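Local coordinates for mitogen-activated protein kinase, putative (Map kinase-like protein) (Leishmania major, PDB 3PG1) that probably acts as a MAP-kinase-type serine/threonine protein kinase that binds ATP and transfers phosphate to target proteins, at residues A9-I14 with V26-I30; I47-I51 with T113-R117; I136-Y141 with Y319-D325; W218-M224 with L296-E302. All blocks are in the same frame, centred on the assembly; numbering follows the deposited sequence.

Contact 1 of 4, residues A9-I14 with V26-I30; sequences AMRDLI and VQRFI
M10 has its CG anti to the backbone N (chi1 -177°), and further bends at chi2 and chi3 bring its thioether onto strand 26-30. V26 is turned to meet it, with CG1 likewise anti to its own N (chi1 -172°). The two residues form the middle of a helix-on-sheet contact in which the N-terminal helix 7-19 lies over the first strand of the kinase N-lobe, the segments 9-14 and 26-30 running at 143° with axes 8.9 Å apart. The side chains of M10 and V26 run alongside one another, pointing opposite ways, with SD of M10 3.8 Å from CG1 of V26. The same sulfur lies against the R28-F29 peptide, 3.4 Å from C of R28. Here Q27 and R28 both face A40 of the adjacent strand, a classic beta bulge, and their side chains lead away from the helix.

V26 also meets L13 and I14: its CG2 lies 3.8 Å from CD2 of L13, while CG1 of I14 comes to 3.6 Å from CB of V26. L13 reaches beyond this strand to C39, I51 and R53, which spreads the helix across three neighbouring strands. No hydrogen bond joins the two segments, and the interface is apolar packing. At its far end, CB of A9 sits at the edge of the F29 ring, 3.8 Å from CE1.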
loop_
_atom_site.group_PDB
_atom_site.type_symbol
_atom_site.label_atom_id
_atom_site.label_comp_id
_atom_site.label_asym_id
_atom_site.label_seq_id
_atom_site.Cartn_x
_atom_site.Cartn_y
_atom_site.Cartn_z
ATOM N N ALA A 9 25.851 -7.795 1.915
ATOM C CA ALA A 9 24.503 -8.090 2.410
ATOM C C ALA A 9 24.121 -9.552 2.128
ATOM O O ALA A 9 23.653 -10.245 3.029
ATOM C CB ALA A 9 23.494 -7.147 1.776
ATOM N N MET A 10 24.377 -10.018 0.892
ATOM C CA MET A 10 24.126 -11.383 0.432
ATOM C C MET A 10 24.991 -12.390 1.214
ATOM O O MET A 10 24.466 -13.392 1.704
ATOM C CB MET A 10 24.402 -11.472 -1.078
ATOM C CG MET A 10 24.098 -12.819 -1.666
ATOM S SD MET A 10 22.982 -12.705 -3.068
ATOM C CE MET A 10 24.136 -12.229 -4.362
ATOM N N ARG A 11 26.308 -12.102 1.341
ATOM C CA ARG A 11 27.283 -12.921 2.061
ATOM C C ARG A 11 26.892 -13.053 3.547
ATOM O O ARG A 11 26.896 -14.172 4.070
ATOM C CB ARG A 11 28.702 -12.336 1.869
ATOM C CG ARG A 11 29.836 -13.036 2.626
ATOM C CD ARG A 11 31.227 -12.574 2.183
ATOM N NE ARG A 11 31.392 -11.115 2.205
ATOM C CZ ARG A 11 31.536 -10.358 1.121
ATOM N NH1 ARG A 11 31.556 -10.910 -0.087
ATOM N NH2 ARG A 11 31.657 -9.042 1.235
ATOM N N ASP A 12 26.505 -11.926 4.200
ATOM C CA ASP A 12 26.062 -11.908 5.605
ATOM C C ASP A 12 24.810 -12.785 5.797
ATOM O O ASP A 12 24.789 -13.634 6.696
ATOM C CB ASP A 12 25.791 -10.466 6.106
ATOM C CG ASP A 12 27.025 -9.621 6.423
ATOM O OD1 ASP A 12 28.126 -10.206 6.588
ATOM O OD2 ASP A 12 26.879 -8.381 6.558
ATOM N N LEU A 13 23.798 -12.600 4.923
ATOM C CA LEU A 13 22.554 -13.361 4.958
ATOM C C LEU A 13 22.776 -14.863 4.754
ATOM O O LEU A 13 22.230 -15.651 5.531
ATOM C CB LEU A 13 21.534 -12.824 3.943
ATOM C CG LEU A 13 20.126 -13.448 4.007
ATOM C CD1 LEU A 13 19.406 -13.074 5.284
ATOM C CD2 LEU A 13 19.306 -13.046 2.819
ATOM N N ILE A 14 23.573 -15.256 3.717
ATOM C CA ILE A 14 23.878 -16.666 3.418
ATOM C C ILE A 14 24.425 -17.361 4.672
ATOM O O ILE A 14 23.860 -18.370 5.102
ATOM C CB ILE A 14 24.804 -16.846 2.165
ATOM C CG1 ILE A 14 24.062 -16.432 0.869
ATOM C CG2 ILE A 14 25.340 -18.295 2.053
ATOM C CD1 ILE A 14 24.939 -16.312 -0.433
ATOM N N VAL A 26 19.733 -18.322 -0.861
ATOM C CA VAL A 26 19.873 -16.918 -1.284
ATOM C C VAL A 26 20.493 -16.908 -2.689
ATOM O O VAL A 26 21.658 -17.266 -2.849
ATOM C CB VAL A 26 20.705 -16.072 -0.281
ATOM C CG1 VAL A 26 20.673 -14.593 -0.644
ATOM C CG2 VAL A 26 20.240 -16.286 1.152
ATOM N N GLN A 27 19.700 -16.524 -3.700
ATOM C CA GLN A 27 20.129 -16.522 -5.095
ATOM C C GLN A 27 20.785 -15.223 -5.544
ATOM O O GLN A 27 21.877 -15.264 -6.114
ATOM C CB GLN A 27 18.965 -16.892 -6.030
ATOM C CG GLN A 27 18.580 -18.370 -6.007
ATOM C CD GLN A 27 17.522 -18.704 -7.036
ATOM O OE1 GLN A 27 16.488 -18.033 -7.156
ATOM N NE2 GLN A 27 17.755 -19.764 -7.799
ATOM N N ARG A 28 20.115 -14.075 -5.324
ATOM C CA ARG A 28 20.625 -12.777 -5.769
ATOM C C ARG A 28 20.248 -11.627 -4.841
ATOM O O ARG A 28 19.331 -11.747 -4.028
ATOM C CB ARG A 28 20.188 -12.485 -7.223
ATOM C CG ARG A 28 18.699 -12.190 -7.365
ATOM C CD ARG A 28 18.180 -12.382 -8.771
ATOM N NE ARG A 28 16.741 -12.640 -8.755
ATOM C CZ ARG A 28 15.801 -11.699 -8.781
ATOM N NH1 ARG A 28 16.139 -10.414 -8.843
ATOM N NH2 ARG A 28 14.518 -12.032 -8.751
ATOM N N PHE A 29 20.972 -10.514 -4.971
ATOM C CA PHE A 29 20.730 -9.301 -4.210
ATOM C C PHE A 29 19.613 -8.520 -4.911
ATOM O O PHE A 29 19.643 -8.360 -6.137
ATOM C CB PHE A 29 22.020 -8.471 -4.117
ATOM C CG PHE A 29 21.879 -7.155 -3.395
ATOM C CD1 PHE A 29 21.959 -7.092 -2.009
ATOM C CD2 PHE A 29 21.680 -5.974 -4.102
ATOM C CE1 PHE A 29 21.832 -5.873 -1.342
ATOM C CE2 PHE A 29 21.547 -4.757 -3.435
ATOM C CZ PHE A 29 21.634 -4.714 -2.062
ATOM N N ILE A 30 18.628 -8.049 -4.130
ATOM C CA ILE A 30 17.495 -7.293 -4.659
ATOM C C ILE A 30 17.667 -5.792 -4.447
ATOM O O ILE A 30 17.870 -5.069 -5.425
ATOM C CB ILE A 30 16.134 -7.832 -4.145
#

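Contact 2 of 4, residues I47-I51 with T113-R117; sequences IPVAI and TELMR
A50 and T113 stand side by side on one face of the antiparallel N-lobe sheet, with CB of A50 3.8 Å from OG1 of T113. L115 brings its CD1 up to the same methyl, also at 3.8 Å, while its CB rests alongside the P48 ring. V49 and E114, a non-hydrogen-bonded pair, diverge instead. T113 holds OG1 between its backbone N and carbonyl carbon (chi1 55°), where a water links it to the O of A50. The main chains are joined by three bonds: A50 N gives to T113 O at 2.8 Å, T113 N returns to A50 O, and L115 N reaches P48 O at 2.9 Å. T113 probably occupies the gatekeeper position, with the residues after it forming the hinge, as in other kinases, so the A50 and L115 side chains probably border the adenine pocket. The polar backbone atoms pair with one another, so what A50 and L115 present is apolar, consistent with a surface against which the adenine of ATP could pack.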
loop_
_atom_site.group_PDB
_atom_site.type_symbol
_atom_site.label_atom_id
_atom_site.label_comp_id
_atom_site.label_asym_id
_atom_site.label_seq_id
_atom_site.Cartn_x
_atom_site.Cartn_y
_atom_site.Cartn_z
ATOM N N ILE A 47 9.502 -22.198 -4.468
ATOM C CA ILE A 47 8.779 -20.919 -4.511
ATOM C C ILE A 47 9.684 -19.696 -4.214
ATOM O O ILE A 47 10.310 -19.640 -3.149
ATOM C CB ILE A 47 7.494 -20.934 -3.644
ATOM N N PRO A 48 9.764 -18.720 -5.159
ATOM C CA PRO A 48 10.624 -17.535 -4.942
ATOM C C PRO A 48 10.181 -16.656 -3.778
ATOM O O PRO A 48 8.981 -16.358 -3.622
ATOM C CB PRO A 48 10.540 -16.776 -6.275
ATOM C CG PRO A 48 10.032 -17.792 -7.278
ATOM C CD PRO A 48 9.106 -18.661 -6.481
ATOM N N VAL A 49 11.160 -16.257 -2.949
ATOM C CA VAL A 49 10.938 -15.421 -1.765
ATOM C C VAL A 49 11.859 -14.213 -1.735
ATOM O O VAL A 49 12.931 -14.216 -2.347
ATOM C CB VAL A 49 10.992 -16.204 -0.412
ATOM C CG1 VAL A 49 9.819 -17.178 -0.267
ATOM C CG2 VAL A 49 12.333 -16.921 -0.207
ATOM N N ALA A 50 11.410 -13.166 -1.035
ATOM C CA ALA A 50 12.167 -11.956 -0.788
ATOM C C ALA A 50 12.563 -12.067 0.690
ATOM O O ALA A 50 11.705 -12.256 1.561
ATOM C CB ALA A 50 11.288 -10.725 -1.022
ATOM N N ILE A 51 13.867 -12.044 0.964
ATOM C CA ILE A 51 14.342 -12.162 2.344
ATOM C C ILE A 51 14.966 -10.853 2.821
ATOM O O ILE A 51 16.060 -10.469 2.374
ATOM C CB ILE A 51 15.244 -13.398 2.588
ATOM C CG1 ILE A 51 14.531 -14.714 2.141
ATOM C CG2 ILE A 51 15.668 -13.462 4.066
ATOM C CD1 ILE A 51 15.481 -15.848 1.687
ATOM N N THR A 113 8.806 -12.849 2.568
ATOM C CA THR A 113 7.550 -12.648 1.832
ATOM C C THR A 113 7.724 -13.300 0.467
ATOM O O THR A 113 8.857 -13.489 0.035
ATOM C CB THR A 113 7.163 -11.150 1.762
ATOM O OG1 THR A 113 8.231 -10.384 1.196
ATOM C CG2 THR A 113 6.765 -10.572 3.127
ATOM N N GLU A 114 6.626 -13.683 -0.189
ATOM C CA GLU A 114 6.674 -14.293 -1.510
ATOM C C GLU A 114 7.165 -13.229 -2.490
ATOM O O GLU A 114 6.672 -12.107 -2.459
ATOM C CB GLU A 114 5.275 -14.814 -1.926
ATOM C CG GLU A 114 5.310 -15.727 -3.150
ATOM C CD GLU A 114 3.987 -16.024 -3.835
ATOM O OE1 GLU A 114 4.001 -16.242 -5.069
ATOM O OE2 GLU A 114 2.937 -16.038 -3.152
ATOM N N LEU A 115 8.129 -13.563 -3.346
ATOM C CA LEU A 115 8.602 -12.598 -4.336
ATOM C C LEU A 115 7.627 -12.667 -5.516
ATOM O O LEU A 115 7.483 -13.724 -6.143
ATOM C CB LEU A 115 10.034 -12.931 -4.776
ATOM C CG LEU A 115 10.753 -11.892 -5.642
ATOM C CD1 LEU A 115 11.289 -10.736 -4.793
ATOM C CD2 LEU A 115 11.909 -12.535 -6.371
ATOM N N MET A 116 6.898 -11.569 -5.757
ATOM C CA MET A 116 5.920 -11.523 -6.834
ATOM C C MET A 116 6.561 -11.318 -8.209
ATOM O O MET A 116 7.662 -10.762 -8.299
ATOM C CB MET A 116 4.838 -10.478 -6.533
ATOM C CG MET A 116 4.088 -10.775 -5.257
ATOM S SD MET A 116 3.227 -12.356 -5.360
ATOM C CE MET A 116 2.810 -12.577 -3.714
ATOM N N ARG A 117 5.889 -11.795 -9.270
ATOM C CA ARG A 117 6.393 -11.687 -10.644
ATOM C C ARG A 117 6.634 -10.233 -11.055
ATOM O O ARG A 117 7.712 -9.902 -11.523
ATOM C CB ARG A 117 5.418 -12.371 -11.625
ATOM C CG ARG A 117 5.939 -12.454 -13.066
ATOM C CD ARG A 117 4.943 -13.084 -14.028
ATOM N NE ARG A 117 3.629 -12.427 -14.020
ATOM C CZ ARG A 117 3.298 -11.379 -14.769
ATOM N NH1 ARG A 117 4.187 -10.829 -15.590
ATOM N NH2 ARG A 117 2.077 -10.866 -14.697
HETATM O O HOH W 1 10.371 -9.610 2.786
#

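Contact 3 of 4, residues I136-Y141 with Y319-D325; sequences IQYFMY and YFESLFD
Helix 136-141 passes a 3-10 turn at 319-320 and the loop that follows it, with CA of Q137 6.8 Å from CA of F320. The F320 ring points an edge at the helix: its CE2 lies 3.4 Å from the O of Q137, near the ring plane, and CB of M140 sits at the same rim. Y319 covers one face of that ring with its CD2, and in turn carries CG of Q137 over its own face. The hydroxyl of Y319 reaches CG2 of I136 at 3.5 Å.

Y141, with CG anti to the backbone N (chi1 -173°), projects from the helix into the loop. L323 places its CB over the centre of the Y141 ring, 4.2 Å from the centroid, a CH-pi contact. The F320 ring is oblique to that of Y141, planes at 49°. At the far end Y141 OH accepts a hydrogen bond from D325 N at 3.2 Å and also bonds to OD2 of D328, so two groups of the loop, D325 N and the D328 carboxylate, meet at the one hydroxyl. In the C-lobe, M140 and Y319 extend this packing to helices 214-229 and 291-300: M140 touches M227 and M300, while Y319 rests on M224, A293 and L296.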
loop_
_atom_site.group_PDB
_atom_site.type_symbol
_atom_site.label_atom_id
_atom_site.label_comp_id
_atom_site.label_asym_id
_atom_site.label_seq_id
_atom_site.Cartn_x
_atom_site.Cartn_y
_atom_site.Cartn_z
ATOM N N ILE A 136 -9.164 -5.250 -16.583
ATOM C CA ILE A 136 -9.377 -4.092 -15.666
ATOM C C ILE A 136 -10.413 -4.427 -14.600
ATOM O O ILE A 136 -10.231 -4.057 -13.437
ATOM C CB ILE A 136 -9.710 -2.761 -16.411
ATOM C CG1 ILE A 136 -8.559 -2.395 -17.390
ATOM C CG2 ILE A 136 -9.988 -1.574 -15.399
ATOM C CD1 ILE A 136 -8.857 -1.287 -18.434
ATOM N N GLN A 137 -11.528 -5.039 -15.003
ATOM C CA GLN A 137 -12.597 -5.366 -14.067
ATOM C C GLN A 137 -12.074 -6.348 -13.010
ATOM O O GLN A 137 -12.327 -6.202 -11.804
ATOM C CB GLN A 137 -13.806 -5.939 -14.837
ATOM C CG GLN A 137 -15.002 -6.223 -13.920
ATOM C CD GLN A 137 -15.915 -7.328 -14.426
ATOM O OE1 GLN A 137 -17.130 -7.294 -14.233
ATOM N NE2 GLN A 137 -15.367 -8.316 -15.097
ATOM N N TYR A 138 -11.329 -7.358 -13.477
ATOM C CA TYR A 138 -10.779 -8.387 -12.588
ATOM C C TYR A 138 -9.789 -7.785 -11.583
ATOM O O TYR A 138 -9.921 -8.025 -10.380
ATOM C CB TYR A 138 -10.127 -9.509 -13.421
ATOM C CG TYR A 138 -9.699 -10.669 -12.558
ATOM C CD1 TYR A 138 -10.622 -11.609 -12.109
ATOM C CD2 TYR A 138 -8.365 -10.832 -12.186
ATOM C CE1 TYR A 138 -10.223 -12.704 -11.346
ATOM C CE2 TYR A 138 -7.955 -11.930 -11.430
ATOM C CZ TYR A 138 -8.890 -12.857 -11.010
ATOM O OH TYR A 138 -8.526 -13.887 -10.193
ATOM N N PHE A 139 -8.785 -7.047 -12.073
ATOM C CA PHE A 139 -7.784 -6.385 -11.224
ATOM C C PHE A 139 -8.436 -5.471 -10.210
ATOM O O PHE A 139 -8.080 -5.504 -9.032
ATOM C CB PHE A 139 -6.769 -5.548 -12.079
ATOM C CG PHE A 139 -5.804 -6.311 -12.968
ATOM C CD1 PHE A 139 -5.410 -7.607 -12.655
ATOM C CD2 PHE A 139 -5.308 -5.741 -14.135
ATOM C CE1 PHE A 139 -4.536 -8.317 -13.499
ATOM C CE2 PHE A 139 -4.434 -6.450 -14.971
ATOM C CZ PHE A 139 -4.047 -7.725 -14.644
ATOM N N MET A 140 -9.378 -4.615 -10.667
ATOM C CA MET A 140 -10.087 -3.667 -9.789
ATOM C C MET A 140 -10.880 -4.401 -8.705
ATOM O O MET A 140 -10.900 -3.945 -7.562
ATOM C CB MET A 140 -11.038 -2.746 -10.596
ATOM C CG MET A 140 -10.288 -1.630 -11.376
ATOM S SD MET A 140 -9.076 -0.722 -10.331
ATOM C CE MET A 140 -10.117 -0.073 -9.027
ATOM N N TYR A 141 -11.504 -5.537 -9.064
ATOM C CA TYR A 141 -12.290 -6.297 -8.081
ATOM C C TYR A 141 -11.343 -6.718 -6.922
ATOM O O TYR A 141 -11.684 -6.541 -5.763
ATOM C CB TYR A 141 -13.007 -7.521 -8.744
ATOM C CG TYR A 141 -13.975 -8.235 -7.806
ATOM C CD1 TYR A 141 -15.118 -7.589 -7.327
ATOM C CD2 TYR A 141 -13.748 -9.544 -7.398
ATOM C CE1 TYR A 141 -16.001 -8.232 -6.447
ATOM C CE2 TYR A 141 -14.655 -10.216 -6.560
ATOM C CZ TYR A 141 -15.761 -9.540 -6.060
ATOM O OH TYR A 141 -16.650 -10.175 -5.205
ATOM N N TYR A 319 -20.769 -2.522 -12.149
ATOM C CA TYR A 319 -19.498 -2.734 -12.850
ATOM C C TYR A 319 -18.891 -4.120 -12.541
ATOM O O TYR A 319 -18.296 -4.742 -13.419
ATOM C CB TYR A 319 -18.496 -1.619 -12.493
ATOM C CG TYR A 319 -17.128 -1.806 -13.126
ATOM C CD1 TYR A 319 -16.952 -1.680 -14.512
ATOM C CD2 TYR A 319 -16.030 -2.202 -12.361
ATOM C CE1 TYR A 319 -15.718 -1.921 -15.107
ATOM C CE2 TYR A 319 -14.770 -2.374 -12.938
ATOM C CZ TYR A 319 -14.624 -2.244 -14.315
ATOM O OH TYR A 319 -13.389 -2.386 -14.890
ATOM N N PHE A 320 -19.042 -4.590 -11.289
ATOM C CA PHE A 320 -18.514 -5.903 -10.863
ATOM C C PHE A 320 -19.547 -6.985 -10.865
ATOM O O PHE A 320 -19.250 -8.069 -10.378
ATOM C CB PHE A 320 -17.932 -5.805 -9.428
ATOM C CG PHE A 320 -16.754 -4.874 -9.377
ATOM C CD1 PHE A 320 -16.827 -3.677 -8.671
ATOM C CD2 PHE A 320 -15.584 -5.168 -10.078
ATOM C CE1 PHE A 320 -15.734 -2.814 -8.619
ATOM C CE2 PHE A 320 -14.478 -4.325 -10.005
ATOM C CZ PHE A 320 -14.559 -3.140 -9.284
ATOM N N GLU A 321 -20.743 -6.733 -11.415
ATOM C CA GLU A 321 -21.841 -7.731 -11.402
ATOM C C GLU A 321 -21.444 -9.152 -11.761
ATOM O O GLU A 321 -21.824 -10.080 -11.040
ATOM C CB GLU A 321 -23.047 -7.298 -12.255
ATOM C CG GLU A 321 -24.324 -8.045 -11.886
ATOM C CD GLU A 321 -25.592 -7.433 -12.457
ATOM O OE1 GLU A 321 -25.979 -6.316 -12.029
ATOM O OE2 GLU A 321 -26.197 -8.078 -13.344
ATOM N N SER A 322 -20.672 -9.330 -12.836
ATOM C CA SER A 322 -20.258 -10.675 -13.304
ATOM C C SER A 322 -19.230 -11.376 -12.386
ATOM O O SER A 322 -18.986 -12.567 -12.551
ATOM C CB SER A 322 -19.716 -10.611 -14.738
ATOM O OG SER A 322 -18.505 -9.863 -14.772
ATOM N N LEU A 323 -18.645 -10.646 -11.427
ATOM C CA LEU A 323 -17.601 -11.191 -10.558
ATOM C C LEU A 323 -17.994 -11.255 -9.108
ATOM O O LEU A 323 -17.439 -12.062 -8.355
ATOM C CB LEU A 323 -16.348 -10.297 -10.649
ATOM C CG LEU A 323 -15.641 -10.121 -12.036
ATOM C CD1 LEU A 323 -14.337 -9.335 -11.846
ATOM C CD2 LEU A 323 -15.294 -11.455 -12.720
ATOM N N PHE A 324 -18.878 -10.339 -8.699
ATOM C CA PHE A 324 -19.256 -10.158 -7.318
ATOM C C PHE A 324 -19.923 -11.333 -6.671
ATOM O O PHE A 324 -20.804 -11.974 -7.240
ATOM C CB PHE A 324 -20.097 -8.867 -7.129
ATOM C CG PHE A 324 -20.589 -8.629 -5.725
ATOM C CD1 PHE A 324 -19.743 -8.116 -4.756
ATOM C CD2 PHE A 324 -21.897 -8.952 -5.366
ATOM C CE1 PHE A 324 -20.194 -7.913 -3.449
ATOM C CE2 PHE A 324 -22.341 -8.763 -4.060
ATOM C CZ PHE A 324 -21.495 -8.197 -3.120
ATOM N N ASP A 325 -19.512 -11.579 -5.441
ATOM C CA ASP A 325 -20.121 -12.569 -4.571
ATOM C C ASP A 325 -20.135 -11.929 -3.173
ATOM O O ASP A 325 -19.085 -11.490 -2.715
ATOM C CB ASP A 325 -19.333 -13.885 -4.540
ATOM C CG ASP A 325 -20.138 -14.984 -3.901
ATOM O OD1 ASP A 325 -20.259 -16.037 -4.504
ATOM O OD2 ASP A 325 -20.638 -14.781 -2.789
#

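Contact 4 of 4, residues W218-M224 with L296-E302; sequences WSAGCVM and LIAKMLE
The N-H of M224 bonds to the carbonyl O of A220 at 2.9 Å, one turn of a helix whose A220 and M224 side chains both meet M300 across the contact. L301, where the chain leaves helix 291-300, has its CD2 3.4 Å from the O of W218. That methyl also lies over the face of the indole, 3.8 Å from the centroid of the six-membered ring and 11° off its normal, a CH-pi contact, and approaches SG of C222. E302 then brings its O to the indole edge near CZ3, and this O is hydrogen-bonded to NE of R308.

Further along, the segments 218-224 and 296-300 run roughly antiparallel, at 145°, with axes 8.7 Å apart. G221 has no side chain, and M300 sets its CB 3.9 Å from the CA of G221. The bend of M300 at chi3 (85°) carries its CE to CB of A220 at 3.6 Å. M224 stretches out almost straight and passes I297 at a slant, with SD of M224 3.7 Å from CG1 of I297. The sulfur of M300 lies beside that of M224. All this lies in the buried centre of the C-lobe, where helix 214-229, αF in protein kinase nomenclature, is the hydrophobic helix around which the lobe is assembled.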
loop_
_atom_site.group_PDB
_atom_site.type_symbol
_atom_site.label_atom_id
_atom_site.label_comp_id
_atom_site.label_asym_id
_atom_site.label_seq_id
_atom_site.Cartn_x
_atom_site.Cartn_y
_atom_site.Cartn_z
ATOM N N TRP A 218 -10.040 7.080 -3.413
ATOM C CA TRP A 218 -9.564 8.065 -4.390
ATOM C C TRP A 218 -8.388 7.460 -5.164
ATOM O O TRP A 218 -8.374 7.533 -6.388
ATOM C CB TRP A 218 -9.091 9.376 -3.716
ATOM C CG TRP A 218 -8.562 10.347 -4.755
ATOM C CD1 TRP A 218 -7.286 10.436 -5.236
ATOM C CD2 TRP A 218 -9.319 11.347 -5.439
ATOM N NE1 TRP A 218 -7.202 11.447 -6.167
ATOM C CE2 TRP A 218 -8.430 12.036 -6.298
ATOM C CE3 TRP A 218 -10.665 11.754 -5.386
ATOM C CZ2 TRP A 218 -8.859 13.060 -7.153
ATOM C CZ3 TRP A 218 -11.070 12.825 -6.163
ATOM C CH2 TRP A 218 -10.188 13.432 -7.083
ATOM N N SER A 219 -7.400 6.879 -4.452
ATOM C CA SER A 219 -6.238 6.258 -5.108
ATOM C C SER A 219 -6.652 5.138 -6.066
ATOM O O SER A 219 -6.117 5.015 -7.182
ATOM C CB SER A 219 -5.234 5.734 -4.088
ATOM O OG SER A 219 -4.910 6.713 -3.111
ATOM N N ALA A 220 -7.598 4.314 -5.618
ATOM C CA ALA A 220 -8.109 3.215 -6.428
ATOM C C ALA A 220 -8.774 3.736 -7.742
ATOM O O ALA A 220 -8.598 3.120 -8.775
ATOM C CB ALA A 220 -9.086 2.378 -5.593
ATOM N N GLY A 221 -9.529 4.827 -7.667
ATOM C CA GLY A 221 -10.161 5.455 -8.829
ATOM C C GLY A 221 -9.100 5.962 -9.803
ATOM O O GLY A 221 -9.259 5.821 -11.012
ATOM N N CYS A 222 -7.998 6.532 -9.272
ATOM C CA CYS A 222 -6.867 6.995 -10.094
ATOM C C CYS A 222 -6.251 5.793 -10.802
ATOM O O CYS A 222 -5.966 5.873 -11.979
ATOM C CB CYS A 222 -5.828 7.710 -9.232
ATOM S SG CYS A 222 -6.367 9.341 -8.656
ATOM N N VAL A 223 -6.060 4.681 -10.075
ATOM C CA VAL A 223 -5.486 3.450 -10.649
ATOM C C VAL A 223 -6.394 2.897 -11.750
ATOM O O VAL A 223 -5.908 2.580 -12.834
ATOM C CB VAL A 223 -5.159 2.400 -9.554
ATOM C CG1 VAL A 223 -4.827 1.016 -10.173
ATOM C CG2 VAL A 223 -4.001 2.889 -8.678
ATOM N N MET A 224 -7.714 2.876 -11.498
ATOM C CA MET A 224 -8.704 2.379 -12.471
ATOM C C MET A 224 -8.608 3.181 -13.794
ATOM O O MET A 224 -8.439 2.580 -14.845
ATOM C CB MET A 224 -10.115 2.468 -11.889
ATOM C CG MET A 224 -11.141 1.820 -12.790
ATOM S SD MET A 224 -12.689 1.479 -11.963
ATOM C CE MET A 224 -13.714 1.064 -13.426
ATOM N N LEU A 296 -18.733 4.268 -12.177
ATOM C CA LEU A 296 -17.991 3.915 -10.966
ATOM C C LEU A 296 -16.759 4.823 -10.758
ATOM O O LEU A 296 -16.565 5.353 -9.663
ATOM C CB LEU A 296 -17.582 2.428 -10.992
ATOM C CG LEU A 296 -16.636 1.990 -9.843
ATOM C CD1 LEU A 296 -17.308 2.246 -8.421
ATOM C CD2 LEU A 296 -16.241 0.492 -10.020
ATOM N N ILE A 297 -15.956 5.047 -11.802
ATOM C CA ILE A 297 -14.782 5.940 -11.684
ATOM C C ILE A 297 -15.204 7.296 -11.141
ATOM O O ILE A 297 -14.547 7.818 -10.249
ATOM C CB ILE A 297 -14.065 6.118 -13.063
ATOM C CG1 ILE A 297 -13.376 4.827 -13.476
ATOM C CG2 ILE A 297 -13.050 7.307 -13.028
ATOM C CD1 ILE A 297 -12.949 4.802 -14.999
ATOM N N ALA A 298 -16.279 7.877 -11.689
ATOM C CA ALA A 298 -16.750 9.230 -11.243
ATOM C C ALA A 298 -17.142 9.195 -9.745
ATOM O O ALA A 298 -16.895 10.148 -9.017
ATOM C CB ALA A 298 -17.963 9.650 -12.084
ATOM N N LYS A 299 -17.712 8.087 -9.291
ATOM C CA LYS A 299 -18.069 7.934 -7.856
ATOM C C LYS A 299 -16.895 7.750 -6.934
ATOM O O LYS A 299 -16.938 8.183 -5.792
ATOM C CB LYS A 299 -19.098 6.844 -7.691
ATOM C CG LYS A 299 -20.450 7.306 -8.284
ATOM C CD LYS A 299 -21.427 6.153 -8.507
ATOM C CE LYS A 299 -22.707 6.759 -9.099
ATOM N NZ LYS A 299 -23.690 5.697 -9.505
ATOM N N MET A 300 -15.827 7.095 -7.417
ATOM C CA MET A 300 -14.596 6.933 -6.627
ATOM C C MET A 300 -13.859 8.263 -6.577
ATOM O O MET A 300 -13.082 8.483 -5.659
ATOM C CB MET A 300 -13.660 5.897 -7.275
ATOM C CG MET A 300 -14.330 4.503 -7.340
ATOM S SD MET A 300 -13.417 3.318 -8.388
ATOM C CE MET A 300 -12.305 2.746 -7.273
ATOM N N LEU A 301 -14.005 9.079 -7.631
ATOM C CA LEU A 301 -13.238 10.339 -7.697
ATOM C C LEU A 301 -14.075 11.542 -7.304
ATOM O O LEU A 301 -14.000 12.590 -7.958
ATOM C CB LEU A 301 -12.587 10.498 -9.090
ATOM C CG LEU A 301 -11.523 9.407 -9.464
ATOM C CD1 LEU A 301 -11.056 9.593 -10.885
ATOM C CD2 LEU A 301 -10.333 9.410 -8.494
ATOM N N GLU A 302 -14.866 11.402 -6.213
ATOM C CA GLU A 302 -15.594 12.541 -5.660
ATOM C C GLU A 302 -14.574 13.349 -4.889
ATOM O O GLU A 302 -13.879 12.787 -4.053
ATOM C CB GLU A 302 -16.727 12.113 -4.685
ATOM C CG GLU A 302 -17.993 11.779 -5.432
ATOM C CD GLU A 302 -18.788 12.953 -5.978
ATOM O OE1 GLU A 302 -18.496 14.123 -5.639
ATOM O OE2 GLU A 302 -19.756 12.676 -6.715
#

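The four contacts fall in the two lobes of the kinase fold. Contacts 1 and 2, with centres 14 Å apart, share the five-stranded N-lobe sheet: the N-terminal helix covers one face and the pairing of strands 48-54 and 108-114 leads towards the hinge. They touch where L13 packs on I51 and R28 on L115. Along the chain contact 1 closes before contact 2 opens, and both precede contacts 3 and 4. These last two, 15 Å apart, share the helical C-lobe core, joined through Y319 on M224 and L296, with contact 4 nested within the loop closed by contact 3. Contacts 1 and 4 are 40 Å apart, on opposite sides of the chain's centre, consistent with two separately packed lobes.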